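Local structure of uncharacterized protein (3FD9) at residues W220-R225 and D234-W239. The protein is an anti-activator that probably represses the type III secretion regulon by disrupting self-association and DNA binding of the transcriptional activator ExsA. Numbering follows the deposited sequence.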
ATOM      1  N   TRP A 220      32.548   2.404  14.197  1.00 34.42           N
ATOM      2  CA  TRP A 220      32.156   3.612  14.900  1.00 33.93           C
ATOM      3  C   TRP A 220      33.140   4.759  14.739  1.00 33.52           C
ATOM      4  O   TRP A 220      32.733   5.892  14.500  1.00 30.22           O
ATOM      5  CB  TRP A 220      31.917   3.342  16.382  1.00 35.29           C
ATOM      6  CG  TRP A 220      30.759   4.135  16.919  1.00 38.01           C
ATOM      7  CD1 TRP A 220      30.819   5.259  17.689  1.00 41.29           C
ATOM      8  CD2 TRP A 220      29.362   3.875  16.698  1.00 40.55           C
ATOM      9  NE1 TRP A 220      29.549   5.706  17.970  1.00 40.51           N
ATOM     10  CE2 TRP A 220      28.641   4.872  17.376  1.00 41.14           C
ATOM     11  CE3 TRP A 220      28.657   2.890  16.003  1.00 41.75           C
ATOM     12  CZ2 TRP A 220      27.250   4.910  17.378  1.00 45.23           C
ATOM     13  CZ3 TRP A 220      27.273   2.934  16.008  1.00 38.96           C
ATOM     14  CH2 TRP A 220      26.589   3.932  16.688  1.00 39.16           C
ATOM     15  N   GLN A 221      34.427   4.470  14.880  1.00 47.11           N
ATOM     16  CA  GLN A 221      35.450   5.494  14.711  1.00 49.00           C
ATOM     17  C   GLN A 221      35.186   6.371  13.476  1.00 48.61           C
ATOM     18  O   GLN A 221      35.029   7.588  13.608  1.00 49.83           O
ATOM     19  CB  GLN A 221      36.855   4.876  14.714  1.00 49.32           C
ATOM     20  CG  GLN A 221      37.862   5.539  13.777  1.00 60.17           C
ATOM     21  CD  GLN A 221      38.400   6.858  14.305  1.00 72.60           C
ATOM     22  OE1 GLN A 221      38.326   7.145  15.503  1.00 76.59           O
ATOM     23  NE2 GLN A 221      38.955   7.668  13.408  1.00 77.26           N
ATOM     24  N   PRO A 222      35.099   5.762  12.280  1.00 38.71           N
ATOM     25  CA  PRO A 222      34.832   6.549  11.071  1.00 37.03           C
ATOM     26  C   PRO A 222      33.438   7.158  11.073  1.00 36.95           C
ATOM     27  O   PRO A 222      33.236   8.230  10.514  1.00 37.85           O
ATOM     28  CB  PRO A 222      34.910   5.514   9.949  1.00 37.66           C
ATOM     29  CG  PRO A 222      35.586   4.331  10.542  1.00 37.19           C
ATOM     30  CD  PRO A 222      35.238   4.329  11.982  1.00 38.93           C
ATOM     31  N   LEU A 223      32.481   6.472  11.682  1.00 34.86           N
ATOM     32  CA  LEU A 223      31.095   6.917  11.631  1.00 33.40           C
ATOM     33  C   LEU A 223      30.939   8.275  12.318  1.00 34.06           C
ATOM     34  O   LEU A 223      30.160   9.123  11.880  1.00 33.42           O
ATOM     35  CB  LEU A 223      30.167   5.871  12.262  1.00 32.69           C
ATOM     36  CG  LEU A 223      28.688   5.975  11.884  1.00 31.27           C
ATOM     37  CD1 LEU A 223      28.500   5.697  10.410  1.00 27.19           C
ATOM     38  CD2 LEU A 223      27.843   5.027  12.699  1.00 30.83           C
ATOM     39  N   CYS A 224      31.701   8.488  13.381  1.00 40.23           N
ATOM     40  CA  CYS A 224      31.584   9.710  14.169  1.00 40.86           C
ATOM     41  C   CYS A 224      32.448  10.823  13.619  1.00 40.99           C
ATOM     42  O   CYS A 224      32.572  11.878  14.247  1.00 42.66           O
ATOM     43  CB  CYS A 224      31.968   9.450  15.619  1.00 40.55           C
ATOM     44  SG  CYS A 224      30.872   8.310  16.436  1.00 45.86           S
ATOM     45  N   ARG A 225      33.045  10.593  12.454  1.00 40.49           N
ATOM     46  CA  ARG A 225      33.929  11.585  11.863  1.00 41.04           C
ATOM     47  C   ARG A 225      33.558  11.836  10.424  1.00 41.42           C
ATOM     48  O   ARG A 225      34.360  12.335   9.646  1.00 42.78           O
ATOM     49  CB  ARG A 225      35.383  11.134  11.947  1.00 41.03           C
ATOM     50  CG  ARG A 225      35.787  10.646  13.321  1.00 46.11           C
ATOM     51  CD  ARG A 225      37.189  11.094  13.669  1.00 55.24           C
ATOM     52  NE  ARG A 225      37.197  12.468  14.167  1.00 63.30           N
ATOM     53  CZ  ARG A 225      37.627  13.520  13.474  1.00 66.38           C
ATOM     54  NH1 ARG A 225      38.095  13.356  12.243  1.00 64.56           N
ATOM     55  NH2 ARG A 225      37.592  14.733  14.018  1.00 66.50           N
ATOM     56  N   ASP A 234      34.010   6.374   3.099  1.00 56.72           N
ATOM     57  CA  ASP A 234      34.316   5.122   2.421  1.00 58.08           C
ATOM     58  C   ASP A 234      34.870   4.087   3.395  1.00 54.80           C
ATOM     59  O   ASP A 234      34.845   2.894   3.125  1.00 54.27           O
ATOM     60  CB  ASP A 234      35.275   5.343   1.250  1.00 62.36           C
ATOM     61  CG  ASP A 234      36.694   5.612   1.703  1.00 72.05           C
ATOM     62  OD1 ASP A 234      36.861   6.179   2.804  1.00 81.56           O
ATOM     63  OD2 ASP A 234      37.642   5.259   0.959  1.00 81.36           O
ATOM     64  N   ALA A 235      35.352   4.547   4.542  1.00 43.58           N
ATOM     65  CA  ALA A 235      35.804   3.633   5.580  1.00 42.93           C
ATOM     66  C   ALA A 235      34.627   2.894   6.202  1.00 40.29           C
ATOM     67  O   ALA A 235      34.753   1.734   6.585  1.00 40.76           O
ATOM     68  CB  ALA A 235      36.583   4.372   6.644  1.00 44.83           C
ATOM     69  N   VAL A 236      33.478   3.552   6.309  1.00 28.65           N
ATOM     70  CA  VAL A 236      32.308   2.847   6.810  1.00 26.56           C
ATOM     71  C   VAL A 236      31.664   2.085   5.664  1.00 25.48           C
ATOM     72  O   VAL A 236      31.073   1.027   5.865  1.00 25.03           O
ATOM     73  CB  VAL A 236      31.274   3.761   7.533  1.00 25.87           C
ATOM     74  CG1 VAL A 236      31.935   5.026   8.050  1.00 25.81           C
ATOM     75  CG2 VAL A 236      30.101   4.091   6.632  1.00 26.31           C
ATOM     76  N   GLN A 237      31.796   2.608   4.454  1.00 32.81           N
ATOM     77  CA  GLN A 237      31.321   1.873   3.286  1.00 32.47           C
ATOM     78  C   GLN A 237      32.022   0.526   3.242  1.00 32.05           C
ATOM     79  O   GLN A 237      31.376  -0.511   3.167  1.00 32.99           O
ATOM     80  CB  GLN A 237      31.566   2.660   1.994  1.00 33.74           C
ATOM     81  CG  GLN A 237      30.752   2.175   0.801  1.00 33.48           C
ATOM     82  CD  GLN A 237      31.454   1.069   0.027  1.00 37.30           C
ATOM     83  OE1 GLN A 237      32.626   0.767   0.275  1.00 42.08           O
ATOM     84  NE2 GLN A 237      30.747   0.471  -0.924  1.00 36.97           N
ATOM     85  N   ALA A 238      33.347   0.551   3.324  1.00 29.51           N
ATOM     86  CA  ALA A 238      34.161  -0.661   3.265  1.00 30.78           C
ATOM     87  C   ALA A 238      33.807  -1.638   4.377  1.00 32.11           C
ATOM     88  O   ALA A 238      33.770  -2.844   4.160  1.00 33.68           O
ATOM     89  CB  ALA A 238      35.628  -0.304   3.338  1.00 38.71           C
ATOM     90  N   TRP A 239      33.564  -1.113   5.572  1.00 29.93           N
ATOM     91  CA  TRP A 239      33.251  -1.956   6.718  1.00 28.90           C
ATOM     92  C   TRP A 239      31.966  -2.724   6.461  1.00 28.95           C
ATOM     93  O   TRP A 239      31.903  -3.933   6.667  1.00 29.46           O
ATOM     94  CB  TRP A 239      33.099  -1.111   7.978  1.00 27.53           C
ATOM     95  CG  TRP A 239      33.109  -1.907   9.233  1.00 32.65           C
ATOM     96  CD1 TRP A 239      34.201  -2.268   9.957  1.00 33.56           C
ATOM     97  CD2 TRP A 239      31.974  -2.431   9.933  1.00 32.20           C
ATOM     98  NE1 TRP A 239      33.823  -2.995  11.057  1.00 29.98           N
ATOM     99  CE2 TRP A 239      32.459  -3.106  11.069  1.00 32.77           C
ATOM    100  CE3 TRP A 239      30.594  -2.399   9.709  1.00 28.40           C
ATOM    101  CZ2 TRP A 239      31.622  -3.746  11.974  1.00 33.09           C
ATOM    102  CZ3 TRP A 239      29.761  -3.038  10.611  1.00 31.12           C
ATOM    103  CH2 TRP A 239      30.278  -3.700  11.729  1.00 30.28           C
TER
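With CG1 of Val236 swung close to the side of its own backbone N (chi1 -23°), this methyl reaches across to Pro222 and Leu223. Leu223 meets it with CG anti to the backbone N (chi1 -161°), while the rotation about its next bond (chi2 65°) divides the work of the two methyls: CD1 is directed to Val236, and CD2 lies over one face of the Trp220 indole, 3.9 Å above the ring plane and offset toward the rim.

The side chains that meet are all apolar. Val236 CG1 lies 3.6 Å from Pro222 CB and 4.2 Å from Leu223 CD1, and it also rests in van der Waals contact against the backbone between the two side chains, with Leu223 N at 3.9 Å. Ala235 adds its single methyl alongside the proline ring, where Ala235 CB is 3.9 Å from Pro222 CB and nearly as close to CG.

These residues join two consecutive short helices, 217-223 and 232-241, connected by a loop, within the C-terminal domain of ExsD. Pro222 cannot donate a backbone hydrogen bond to the preceding turn, and helix 217-223 is kinked there; at Cys224 the chain leaves helical geometry. In the connecting loop, Asp229 forms a salt bridge with Arg225. Helix 96-115 covers the face of helix 217-223 that carries Leu223 and Trp220, through Met99 and Leu104 respectively. On helix 232-241, one turn beyond Ala235, Trp239 packs on Cys218 and Leu219 and meets Trp110 of helix 96-115 edge-to-face, and Val236 too touches Leu219, extending the apolar seam toward the start of helix 217-223.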